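PDB 1L3I: probable cobalt-precorrin-6B C(15)-methyltransferase (decarboxylating) from Methanothermobacter thermautotrophicus, which probably methylates C-15 of cobalt-precorrin-6B with S-adenosyl-L-methionine and then decarboxylates C-12, giving cobalt-precorrin-7 in anaerobic cobalamin biosynthesis. Local coordinates for residues Gly110-Leu113 against Gln114-Leu117; Lys140-Ala143 against Met144-Leu147; Thr17-Glu20 against Val21-Leu24; Asp62-Pro65 against Glu66-Ser69. All blocks are in the same frame, centred on the assembly; numbering follows the deposited sequence.

How the interactions relate
Interactions 1, 3 and 4 each lie at the start of a helix and touch different parts of S-adenosyl-L-homocysteine: 110-117 at the adenine, 62-69 at the ribose and adenine, 17-24 at the amino acid end. Interaction 2 sits in the middle of helix 137-149, away from the ligand, and meets interaction 1 at Leu113, Gln114 and Leu117. Interactions 2 and 3 are the more buried and both reach other subunits, whereas interactions 1 and 4 are partly buried and joined by Arg63 bonding weakly to Gly110 O. Interaction 4 rests on a carboxylate, 3 on a buried arginine and ligand bonds of Thr17, 1 on leucine packing and a weak adenine bond, 2 on acids bridged by water.

Interaction 1 of 4, residues Gly110-Leu113 against Gln114-Leu117; sequences GGEL and QEIL. With SAH (S-adenosyl-L-homocysteine), chain G.
Leu113 lays its CD1 methyl against the branch of Leu117 one helical turn on, CD1 to CG of Leu117 being 4.0 Å, and the two side chains meet at a slant. In Leu117 the CG lies beside the backbone N (chi1 -73°), a setting that lets it reach back to Leu113 O and CD1. Beneath them Leu117 N donates to Leu113 O at 2.8 Å.

Glu112 is the N-cap residue, and its carbonyl opens the helix by accepting from Ile116 N at 2.9 Å in a nearly straight bond (170° at the hydrogen). Ile116 folds its CG1 over the same carbonyl, 3.1 Å from Glu112 O. The Glu112 side chain runs out extended toward the ligand, where its OE1 accepts a weak, bent hydrogen bond from N6 of the adenine at 3.1 Å; Arg63 forms a long, weak ion pair with the same OE1. Glu115 points the same way alongside, with its carboxylate plane turned 56° from that of Glu112. Glu115 OE1 and Glu112 OE2 are 4.5 Å apart, a proximity that would tend to disfavour two full charges. Before the cap, Gly110, whose backbone has a positive phi, lies directly against the adenine, its N 3.1 Å from adenine N7.

In this Rossmann-type methyltransferase domain the loop after strand 101-106 thus leads into helix 113-122 at the adenine pocket. Ile116 packs on Ala91 and Leu95 of helix 91-95, Leu117 on Ile130 and Val132 of strand 128-134, and Leu113 and Gln114 against helix 137-149.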
loop_
_atom_site.group_PDB
_atom_site.type_symbol
_atom_site.label_atom_id
_atom_site.label_comp_id
_atom_site.label_asym_id
_atom_site.label_seq_id
_atom_site.Cartn_x
_atom_site.Cartn_y
_atom_site.Cartn_z
ATOM N N GLY A 110 8.555 -21.781 -10.972
ATOM C CA GLY A 110 9.063 -21.902 -12.335
ATOM C C GLY A 110 8.156 -22.546 -13.367
ATOM O O GLY A 110 8.625 -23.232 -14.278
ATOM N N GLY A 111 6.858 -22.330 -13.238
ATOM C CA GLY A 111 5.919 -22.897 -14.182
ATOM C C GLY A 111 5.310 -24.206 -13.735
ATOM O O GLY A 111 4.315 -24.637 -14.297
ATOM N N GLU A 112 5.859 -24.802 -12.684
ATOM C CA GLU A 112 5.364 -26.086 -12.183
ATOM C C GLU A 112 4.634 -25.993 -10.846
ATOM O O GLU A 112 4.574 -26.971 -10.107
ATOM C CB GLU A 112 6.534 -27.066 -12.049
ATOM C CG GLU A 112 7.358 -27.194 -13.315
ATOM C CD GLU A 112 8.665 -27.921 -13.094
ATOM O OE1 GLU A 112 9.155 -27.941 -11.946
ATOM O OE2 GLU A 112 9.208 -28.455 -14.083
ATOM N N LEU A 113 4.037 -24.839 -10.562
ATOM C CA LEU A 113 3.347 -24.645 -9.288
ATOM C C LEU A 113 2.326 -25.728 -8.960
ATOM O O LEU A 113 2.354 -26.337 -7.883
ATOM C CB LEU A 113 2.672 -23.272 -9.229
ATOM C CG LEU A 113 1.953 -23.008 -7.910
ATOM C CD1 LEU A 113 2.943 -22.940 -6.750
ATOM C CD2 LEU A 113 1.150 -21.733 -8.027
ATOM N N GLN A 114 1.427 -25.966 -9.906
ATOM C CA GLN A 114 0.371 -26.958 -9.742
ATOM C C GLN A 114 0.922 -28.334 -9.377
ATOM O O GLN A 114 0.450 -28.970 -8.432
ATOM C CB GLN A 114 -0.431 -27.035 -11.029
ATOM C CG GLN A 114 -1.633 -27.931 -10.961
ATOM C CD GLN A 114 -2.397 -27.911 -12.259
ATOM O OE1 GLN A 114 -1.953 -28.480 -13.269
ATOM N NE2 GLN A 114 -3.546 -27.240 -12.255
ATOM N N GLU A 115 1.937 -28.768 -10.115
ATOM C CA GLU A 115 2.578 -30.067 -9.900
ATOM C C GLU A 115 3.221 -30.127 -8.517
ATOM O O GLU A 115 3.049 -31.104 -7.784
ATOM C CB GLU A 115 3.644 -30.283 -10.975
ATOM C CG GLU A 115 4.322 -31.627 -10.954
ATOM C CD GLU A 115 5.367 -31.773 -12.055
ATOM O OE1 GLU A 115 5.542 -30.824 -12.862
ATOM O OE2 GLU A 115 6.014 -32.849 -12.113
ATOM N N ILE A 116 3.991 -29.080 -8.201
ATOM C CA ILE A 116 4.706 -28.915 -6.940
ATOM C C ILE A 116 3.726 -28.997 -5.783
ATOM O O ILE A 116 3.985 -29.695 -4.805
ATOM C CB ILE A 116 5.426 -27.538 -6.904
ATOM C CG1 ILE A 116 6.600 -27.534 -7.878
ATOM C CG2 ILE A 116 5.909 -27.188 -5.493
ATOM C CD1 ILE A 116 7.234 -26.163 -8.024
ATOM N N LEU A 117 2.591 -28.312 -5.906
ATOM C CA LEU A 117 1.589 -28.333 -4.841
ATOM C C LEU A 117 0.930 -29.704 -4.659
ATOM O O LEU A 117 0.870 -30.209 -3.538
ATOM C CB LEU A 117 0.529 -27.247 -5.057
ATOM C CG LEU A 117 0.945 -25.804 -4.791
ATOM C CD1 LEU A 117 -0.264 -24.938 -5.052
ATOM C CD2 LEU A 117 1.470 -25.615 -3.368
HETATM N N SAH G . 12.936 -17.057 -0.802
HETATM C CA SAH G . 14.340 -16.992 -1.224
HETATM C CB SAH G . 14.471 -16.522 -2.697
HETATM C CG SAH G . 13.763 -17.471 -3.704
HETATM S SD SAH G . 13.885 -17.035 -5.443
HETATM C C SAH G . 15.088 -16.050 -0.292
HETATM O O SAH G . 14.438 -15.531 0.632
HETATM O OXT SAH G . 16.307 -15.862 -0.481
HETATM C "C5'" SAH G . 13.003 -18.367 -6.221
HETATM C "C4'" SAH G . 13.852 -19.564 -6.466
HETATM O "O4'" SAH G . 12.973 -20.500 -7.119
HETATM C "C3'" SAH G . 15.109 -19.361 -7.448
HETATM O "O3'" SAH G . 16.454 -19.545 -6.899
HETATM C "C2'" SAH G . 14.723 -20.350 -8.573
HETATM O "O2'" SAH G . 15.782 -20.935 -9.346
HETATM C "C1'" SAH G . 13.854 -21.331 -7.819
HETATM N N9 SAH G . 12.935 -22.193 -8.550
HETATM C C8 SAH G . 11.883 -21.795 -9.412
HETATM N N7 SAH G . 11.248 -22.824 -9.885
HETATM C C5 SAH G . 11.894 -23.956 -9.338
HETATM C C6 SAH G . 11.689 -25.342 -9.459
HETATM N N6 SAH G . 10.711 -25.850 -10.218
HETATM N N1 SAH G . 12.499 -26.201 -8.780
HETATM C C2 SAH G . 13.463 -25.682 -8.029
HETATM N N3 SAH G . 13.755 -24.408 -7.835
HETATM C C4 SAH G . 12.935 -23.581 -8.515
#

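Interaction 2 of 4, residues Lys140-Ala143 against Met144-Leu147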
loop_
_atom_site.group_PDB
_atom_site.type_symbol
_atom_site.label_atom_id
_atom_site.label_comp_id
_atom_site.label_asym_id
_atom_site.label_seq_id
_atom_site.Cartn_x
_atom_site.Cartn_y
_atom_site.Cartn_z
ATOM N N LYS A 140 -0.613 -15.806 -7.778
ATOM C CA LYS A 140 -1.564 -15.562 -6.685
ATOM C C LYS A 140 -2.873 -16.280 -6.981
ATOM O O LYS A 140 -3.444 -16.942 -6.115
ATOM C CB LYS A 140 -1.816 -14.054 -6.495
ATOM C CG LYS A 140 -0.626 -13.290 -5.961
ATOM C CD LYS A 140 -0.835 -11.786 -6.038
ATOM C CE LYS A 140 0.512 -11.061 -5.937
ATOM N NZ LYS A 140 0.405 -9.611 -6.231
ATOM N N PHE A 141 -3.335 -16.157 -8.220
ATOM C CA PHE A 141 -4.566 -16.792 -8.648
ATOM C C PHE A 141 -4.382 -18.309 -8.650
ATOM O O PHE A 141 -5.176 -19.044 -8.063
ATOM C CB PHE A 141 -4.921 -16.329 -10.056
ATOM C CG PHE A 141 -6.162 -16.971 -10.605
ATOM C CD1 PHE A 141 -7.424 -16.477 -10.267
ATOM C CD2 PHE A 141 -6.074 -18.075 -11.464
ATOM C CE1 PHE A 141 -8.578 -17.068 -10.771
ATOM C CE2 PHE A 141 -7.224 -18.677 -11.978
ATOM C CZ PHE A 141 -8.478 -18.175 -11.634
ATOM N N GLU A 142 -3.318 -18.767 -9.302
ATOM C CA GLU A 142 -2.995 -20.189 -9.416
ATOM C C GLU A 142 -2.891 -20.911 -8.072
ATOM O O GLU A 142 -3.505 -21.957 -7.900
ATOM C CB GLU A 142 -1.704 -20.373 -10.235
ATOM C CG GLU A 142 -1.521 -21.777 -10.779
ATOM C CD GLU A 142 -2.708 -22.213 -11.651
ATOM O OE1 GLU A 142 -3.325 -21.346 -12.328
ATOM O OE2 GLU A 142 -3.023 -23.430 -11.653
ATOM N N ALA A 143 -2.158 -20.327 -7.120
ATOM C CA ALA A 143 -1.974 -20.909 -5.792
ATOM C C ALA A 143 -3.329 -21.134 -5.120
ATOM O O ALA A 143 -3.583 -22.188 -4.546
ATOM C CB ALA A 143 -1.074 -19.986 -4.925
HETATM N N MSE A 144 -4.204 -20.146 -5.239
HETATM C CA MSE A 144 -5.537 -20.201 -4.657
HETATM C C MSE A 144 -6.381 -21.323 -5.263
HETATM O O MSE A 144 -6.826 -22.207 -4.540
HETATM C CB MSE A 144 -6.231 -18.870 -4.869
HETATM C CG MSE A 144 -5.537 -17.723 -4.177
HETATM SE SE MSE A 144 -6.333 -17.393 -2.496
HETATM C CE MSE A 144 -7.683 -16.187 -3.160
ATOM N N GLU A 145 -6.583 -21.280 -6.579
ATOM C CA GLU A 145 -7.370 -22.300 -7.274
ATOM C C GLU A 145 -6.819 -23.693 -6.956
ATOM O O GLU A 145 -7.532 -24.549 -6.447
ATOM C CB GLU A 145 -7.382 -22.054 -8.804
ATOM C CG GLU A 145 -8.261 -23.064 -9.608
ATOM C CD GLU A 145 -8.513 -22.666 -11.074
ATOM O OE1 GLU A 145 -7.535 -22.591 -11.865
ATOM O OE2 GLU A 145 -9.701 -22.456 -11.442
ATOM N N CYS A 146 -5.530 -23.893 -7.192
ATOM C CA CYS A 146 -4.911 -25.181 -6.929
ATOM C C CYS A 146 -5.115 -25.674 -5.515
ATOM O O CYS A 146 -5.564 -26.794 -5.323
ATOM C CB CYS A 146 -3.429 -25.133 -7.240
ATOM S SG CYS A 146 -3.131 -25.165 -9.010
ATOM N N LEU A 147 -4.820 -24.834 -4.529
ATOM C CA LEU A 147 -4.979 -25.251 -3.153
ATOM C C LEU A 147 -6.428 -25.534 -2.787
ATOM O O LEU A 147 -6.688 -26.425 -1.985
ATOM C CB LEU A 147 -4.349 -24.246 -2.201
ATOM C CG LEU A 147 -2.824 -24.333 -2.104
ATOM C CD1 LEU A 147 -2.284 -23.130 -1.371
ATOM C CD2 LEU A 147 -2.424 -25.617 -1.403
HETATM O O HOH W 1 -5.451 -24.441 -10.925
#
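Phe141 and Glu145 cross at a slant, one turn apart, the ring plane and the carboxylate plane inclined by 66°. Phe141 CE2 comes within 3.9 Å of Glu145 OE1, while beneath them Glu145 N donates to Phe141 O at 3.0 Å. Glu142 takes a different course: its chain bends at chi2 (57°), which swings the carboxylate along the helix until OE2 lies 3.2 Å from Cys146 SG. A water donates to both acids, 2.7 Å to Glu142 OE2 and 2.9 Å to Glu145 OE1, bridging two carboxylates whose like charges probably repel, a repulsion the water may ease.

The Phe141-Glu145 and Glu142-Cys146 pairs are i to i+4 neighbours on helix 137-149 of the Rossmann-type domain, whereas the water joins an i to i+3 pair. Cys146 N bonds to Glu142 O and Leu147 N to Ala143 O; the bond from Met144 N to Lys140 O is weak. Met144, modelled as selenomethionine, sets CG 3.0 Å from Lys140 O.

Lys140 carries its amine away to a salt bridge with Glu158. Ala143 and Leu147 pack on Ile182 of strand 170-183, and the Phe141 ring stacks on Phe141 of a second subunit.

Interaction 3 of 4, residues Thr17-Glu20 against Val21-Leu24; sequences TAME and VRCL. With SAH (S-adenosyl-L-homocysteine), chain G.
Arg22 has CG opposite its carbonyl carbon (chi1 -68°) and a chain bent at chi3 (-70°), which folds the guanidinium back over the start of helix 19-29. There NE donates to Thr17 O at 2.8 Å, with the oxygen in the guanidinium plane. The bond is bent, 137° at the hydrogen. NH2 lies 3.6 Å from Met19 CB, and the Met19 and Arg22 side chains cross at about a right angle.

Thr17 places its CG2 methyl opposite its backbone N and 3.5 Å from Val21 CG1. Its hydroxyl turns the other way, to the ligand: OG1 accepts from the amino N of S-adenosyl-L-homocysteine at 2.9 Å, and Thr17 N donates to the ligand carboxylate O at 2.7 Å. One residue therefore grips both polar groups of the ligand's amino acid end.

Ala18 is the N-cap, its carbonyl accepting from Arg22 N at 2.8 Å and weakly from Val21 N.

Salt bridges to Asp4 and Glu50 hold the guanidinium of Arg22, and Arg176 pairs with Glu20. Cys23 forms a disulfide with Cys27 of a neighbouring subunit, while Val21 and Leu24 lie against strands 155-167 and 170-183.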
loop_
_atom_site.group_PDB
_atom_site.type_symbol
_atom_site.label_atom_id
_atom_site.label_comp_id
_atom_site.label_asym_id
_atom_site.label_seq_id
_atom_site.Cartn_x
_atom_site.Cartn_y
_atom_site.Cartn_z
ATOM N N THR A 17 14.253 -12.852 0.490
ATOM C CA THR A 17 12.885 -12.358 0.578
ATOM C C THR A 17 12.866 -11.302 1.694
ATOM O O THR A 17 13.565 -11.443 2.700
ATOM C CB THR A 17 11.893 -13.503 0.881
ATOM O OG1 THR A 17 11.848 -14.393 -0.239
ATOM C CG2 THR A 17 10.492 -12.973 1.154
ATOM N N ALA A 18 12.154 -10.209 1.439
ATOM C CA ALA A 18 11.995 -9.105 2.374
ATOM C C ALA A 18 11.834 -9.604 3.807
ATOM O O ALA A 18 10.929 -10.400 4.089
ATOM C CB ALA A 18 10.774 -8.284 1.976
HETATM N N MSE A 19 12.659 -9.098 4.723
HETATM C CA MSE A 19 12.608 -9.490 6.134
HETATM C C MSE A 19 11.196 -9.501 6.710
HETATM O O MSE A 19 10.806 -10.468 7.337
HETATM C CB MSE A 19 13.512 -8.585 6.987
HETATM C CG MSE A 19 13.642 -8.990 8.460
HETATM SE SE MSE A 19 12.247 -8.243 9.624
HETATM C CE MSE A 19 11.413 -9.746 10.293
ATOM N N GLU A 20 10.422 -8.453 6.444
ATOM C CA GLU A 20 9.067 -8.370 6.979
ATOM C C GLU A 20 8.202 -9.492 6.427
ATOM O O GLU A 20 7.305 -9.964 7.107
ATOM C CB GLU A 20 8.442 -6.998 6.685
ATOM C CG GLU A 20 9.229 -5.788 7.218
ATOM C CD GLU A 20 10.397 -5.339 6.319
ATOM O OE1 GLU A 20 10.602 -5.877 5.210
ATOM O OE2 GLU A 20 11.102 -4.408 6.721
ATOM N N VAL A 21 8.501 -9.955 5.216
ATOM C CA VAL A 21 7.751 -11.038 4.610
ATOM C C VAL A 21 8.219 -12.349 5.228
ATOM O O VAL A 21 7.407 -13.197 5.592
ATOM C CB VAL A 21 7.901 -11.056 3.084
ATOM C CG1 VAL A 21 7.285 -12.321 2.490
ATOM C CG2 VAL A 21 7.229 -9.825 2.497
ATOM N N ARG A 22 9.526 -12.500 5.396
ATOM C CA ARG A 22 10.079 -13.712 6.010
ATOM C C ARG A 22 9.561 -13.847 7.452
ATOM O O ARG A 22 9.285 -14.945 7.933
ATOM C CB ARG A 22 11.605 -13.677 5.990
ATOM C CG ARG A 22 12.183 -13.774 4.603
ATOM C CD ARG A 22 13.688 -13.920 4.619
ATOM N NE ARG A 22 14.361 -12.699 5.045
ATOM C CZ ARG A 22 15.119 -12.599 6.135
ATOM N NH1 ARG A 22 15.313 -13.636 6.935
ATOM N NH2 ARG A 22 15.667 -11.435 6.454
ATOM N N CYS A 23 9.369 -12.710 8.111
ATOM C CA CYS A 23 8.862 -12.675 9.473
ATOM C C CYS A 23 7.459 -13.270 9.493
ATOM O O CYS A 23 7.168 -14.167 10.289
ATOM C CB CYS A 23 8.832 -11.228 9.956
ATOM S SG CYS A 23 8.222 -10.943 11.628
ATOM N N LEU A 24 6.614 -12.819 8.570
ATOM C CA LEU A 24 5.238 -13.299 8.479
ATOM C C LEU A 24 5.197 -14.762 8.057
ATOM O O LEU A 24 4.369 -15.524 8.559
ATOM C CB LEU A 24 4.402 -12.414 7.541
ATOM C CG LEU A 24 2.904 -12.705 7.430
ATOM C CD1 LEU A 24 2.237 -12.780 8.791
ATOM C CD2 LEU A 24 2.257 -11.645 6.593
HETATM N N SAH G . 12.936 -17.057 -0.802
HETATM C CA SAH G . 14.340 -16.992 -1.224
HETATM C CB SAH G . 14.471 -16.522 -2.697
HETATM C CG SAH G . 13.763 -17.471 -3.704
HETATM S SD SAH G . 13.885 -17.035 -5.443
HETATM C C SAH G . 15.088 -16.050 -0.292
HETATM O O SAH G . 14.438 -15.531 0.632
HETATM O OXT SAH G . 16.307 -15.862 -0.481
HETATM C "C5'" SAH G . 13.003 -18.367 -6.221
HETATM C "C4'" SAH G . 13.852 -19.564 -6.466
HETATM O "O4'" SAH G . 12.973 -20.500 -7.119
HETATM C "C3'" SAH G . 15.109 -19.361 -7.448
HETATM O "O3'" SAH G . 16.454 -19.545 -6.899
HETATM C "C2'" SAH G . 14.723 -20.350 -8.573
HETATM O "O2'" SAH G . 15.782 -20.935 -9.346
HETATM C "C1'" SAH G . 13.854 -21.331 -7.819
HETATM N N9 SAH G . 12.935 -22.193 -8.550
HETATM C C8 SAH G . 11.883 -21.795 -9.412
HETATM N N7 SAH G . 11.248 -22.824 -9.885
HETATM C C5 SAH G . 11.894 -23.956 -9.338
HETATM C C6 SAH G . 11.689 -25.342 -9.459
HETATM N N6 SAH G . 10.711 -25.850 -10.218
HETATM N N1 SAH G . 12.499 -26.201 -8.780
HETATM C C2 SAH G . 13.463 -25.682 -8.029
HETATM N N3 SAH G . 13.755 -24.408 -7.835
HETATM C C4 SAH G . 12.935 -23.581 -8.515
#

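Interaction 4 of 4, residues Asp62-Pro65 against Glu66-Ser69; sequences DRNP and EAIS. With SAH (S-adenosyl-L-homocysteine), chain G.
Van der Waals contact comes from Ala67 and Ile68, whose side chains meet Asp62 from the first turn of helix 65-77. Ile68 CD1 lies 3.7 Å from Asp62 CB, and Ala67 CB sits close beside the carboxylate as well as 3.7 Å from Asn64 CB.

Hydrogen bonds run in two sets. In the backbone, Asn64 at the N-cap offers its carbonyl to Ile68 N at 3.1 Å, the donor lying in the carbonyl plane, and more weakly to Ala67 N; Ser69 N bonds to Pro65 O. The Asp62 carboxylate forms the other set. Its OD1 receives Asn64 N at 2.9 Å through the anti lone pair, an Asx turn, and also the ribose O2' of S-adenosyl-L-homocysteine at 2.8 Å. OD2 takes O3' at 2.6 Å, and Gly43 N of the glycine-rich loop as well.

Ligand packing is added by Arg63, extended from CG to NE along the adenine, with CG 3.5 Å from C2; Asp90 pairs with its NE.

An acidic residue ending the second strand of a Rossmann-type methyltransferase and binding both ribose hydroxyls is a hallmark of the fold, and here each Asp62 oxygen holds one hydroxyl and one backbone N-H, which would fix the carboxylate's rotation and probably stabilise its negative charge.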
loop_
_atom_site.group_PDB
_atom_site.type_symbol
_atom_site.label_atom_id
_atom_site.label_comp_id
_atom_site.label_asym_id
_atom_site.label_seq_id
_atom_site.Cartn_x
_atom_site.Cartn_y
_atom_site.Cartn_z
ATOM N N ASP A 62 16.492 -26.185 -5.229
ATOM C CA ASP A 62 16.650 -25.139 -6.238
ATOM C C ASP A 62 17.237 -25.660 -7.555
ATOM O O ASP A 62 18.150 -26.478 -7.555
ATOM C CB ASP A 62 17.495 -23.980 -5.718
ATOM C CG ASP A 62 17.096 -22.655 -6.349
ATOM O OD1 ASP A 62 17.245 -22.516 -7.582
ATOM O OD2 ASP A 62 16.622 -21.765 -5.610
ATOM N N ARG A 63 16.675 -25.184 -8.663
ATOM C CA ARG A 63 17.124 -25.532 -10.014
ATOM C C ARG A 63 18.525 -24.966 -10.224
ATOM O O ARG A 63 19.386 -25.589 -10.848
ATOM C CB ARG A 63 16.259 -24.838 -11.071
ATOM C CG ARG A 63 14.836 -25.259 -11.202
ATOM C CD ARG A 63 14.168 -24.409 -12.263
ATOM N NE ARG A 63 12.795 -24.838 -12.500
ATOM C CZ ARG A 63 12.078 -24.518 -13.572
ATOM N NH1 ARG A 63 12.591 -23.767 -14.531
ATOM N NH2 ARG A 63 10.824 -24.950 -13.681
ATOM N N ASN A 64 18.700 -23.729 -9.773
ATOM C CA ASN A 64 19.942 -23.006 -9.931
ATOM C C ASN A 64 21.063 -23.480 -9.024
ATOM O O ASN A 64 20.979 -23.340 -7.797
ATOM C CB ASN A 64 19.704 -21.499 -9.731
ATOM C CG ASN A 64 20.864 -20.621 -10.246
ATOM O OD1 ASN A 64 20.919 -19.421 -9.952
ATOM N ND2 ASN A 64 21.763 -21.196 -11.031
ATOM N N PRO A 65 22.151 -24.040 -9.613
ATOM C CA PRO A 65 23.313 -24.530 -8.871
ATOM C C PRO A 65 23.836 -23.367 -8.036
ATOM O O PRO A 65 24.297 -23.551 -6.913
ATOM C CB PRO A 65 24.307 -24.854 -9.984
ATOM C CG PRO A 65 23.450 -25.287 -11.092
ATOM C CD PRO A 65 22.330 -24.281 -11.062
ATOM N N GLU A 66 23.731 -22.163 -8.597
ATOM C CA GLU A 66 24.190 -20.952 -7.940
ATOM C C GLU A 66 23.355 -20.570 -6.734
ATOM O O GLU A 66 23.863 -19.946 -5.799
ATOM C CB GLU A 66 24.235 -19.799 -8.941
ATOM C CG GLU A 66 25.369 -19.932 -9.950
ATOM C CD GLU A 66 26.764 -19.586 -9.384
ATOM O OE1 GLU A 66 27.030 -19.768 -8.171
ATOM O OE2 GLU A 66 27.612 -19.133 -10.177
ATOM N N ALA A 67 22.069 -20.906 -6.780
ATOM C CA ALA A 67 21.189 -20.631 -5.650
ATOM C C ALA A 67 21.587 -21.595 -4.515
ATOM O O ALA A 67 21.646 -21.208 -3.347
ATOM C CB ALA A 67 19.746 -20.847 -6.045
ATOM N N ILE A 68 21.914 -22.839 -4.872
ATOM C CA ILE A 68 22.304 -23.836 -3.873
ATOM C C ILE A 68 23.630 -23.433 -3.213
ATOM O O ILE A 68 23.813 -23.579 -2.002
ATOM C CB ILE A 68 22.421 -25.240 -4.504
ATOM C CG1 ILE A 68 21.035 -25.733 -4.967
ATOM C CG2 ILE A 68 23.074 -26.208 -3.522
ATOM C CD1 ILE A 68 20.024 -25.911 -3.848
ATOM N N SER A 69 24.526 -22.888 -4.027
ATOM C CA SER A 69 25.820 -22.426 -3.540
ATOM C C SER A 69 25.667 -21.203 -2.612
ATOM O O SER A 69 26.290 -21.149 -1.548
ATOM C CB SER A 69 26.714 -22.104 -4.745
ATOM O OG SER A 69 27.934 -21.497 -4.353
HETATM N N SAH G . 12.936 -17.057 -0.802
HETATM C CA SAH G . 14.340 -16.992 -1.224
HETATM C CB SAH G . 14.471 -16.522 -2.697
HETATM C CG SAH G . 13.763 -17.471 -3.704
HETATM S SD SAH G . 13.885 -17.035 -5.443
HETATM C C SAH G . 15.088 -16.050 -0.292
HETATM O O SAH G . 14.438 -15.531 0.632
HETATM O OXT SAH G . 16.307 -15.862 -0.481
HETATM C "C5'" SAH G . 13.003 -18.367 -6.221
HETATM C "C4'" SAH G . 13.852 -19.564 -6.466
HETATM O "O4'" SAH G . 12.973 -20.500 -7.119
HETATM C "C3'" SAH G . 15.109 -19.361 -7.448
HETATM O "O3'" SAH G . 16.454 -19.545 -6.899
HETATM C "C2'" SAH G . 14.723 -20.350 -8.573
HETATM O "O2'" SAH G . 15.782 -20.935 -9.346
HETATM C "C1'" SAH G . 13.854 -21.331 -7.819
HETATM N N9 SAH G . 12.935 -22.193 -8.550
HETATM C C8 SAH G . 11.883 -21.795 -9.412
HETATM N N7 SAH G . 11.248 -22.824 -9.885
HETATM C C5 SAH G . 11.894 -23.956 -9.338
HETATM C C6 SAH G . 11.689 -25.342 -9.459
HETATM N N6 SAH G . 10.711 -25.850 -10.218
HETATM N N1 SAH G . 12.499 -26.201 -8.780
HETATM C C2 SAH G . 13.463 -25.682 -8.029
HETATM N N3 SAH G . 13.755 -24.408 -7.835
HETATM C C4 SAH G . 12.935 -23.581 -8.515
#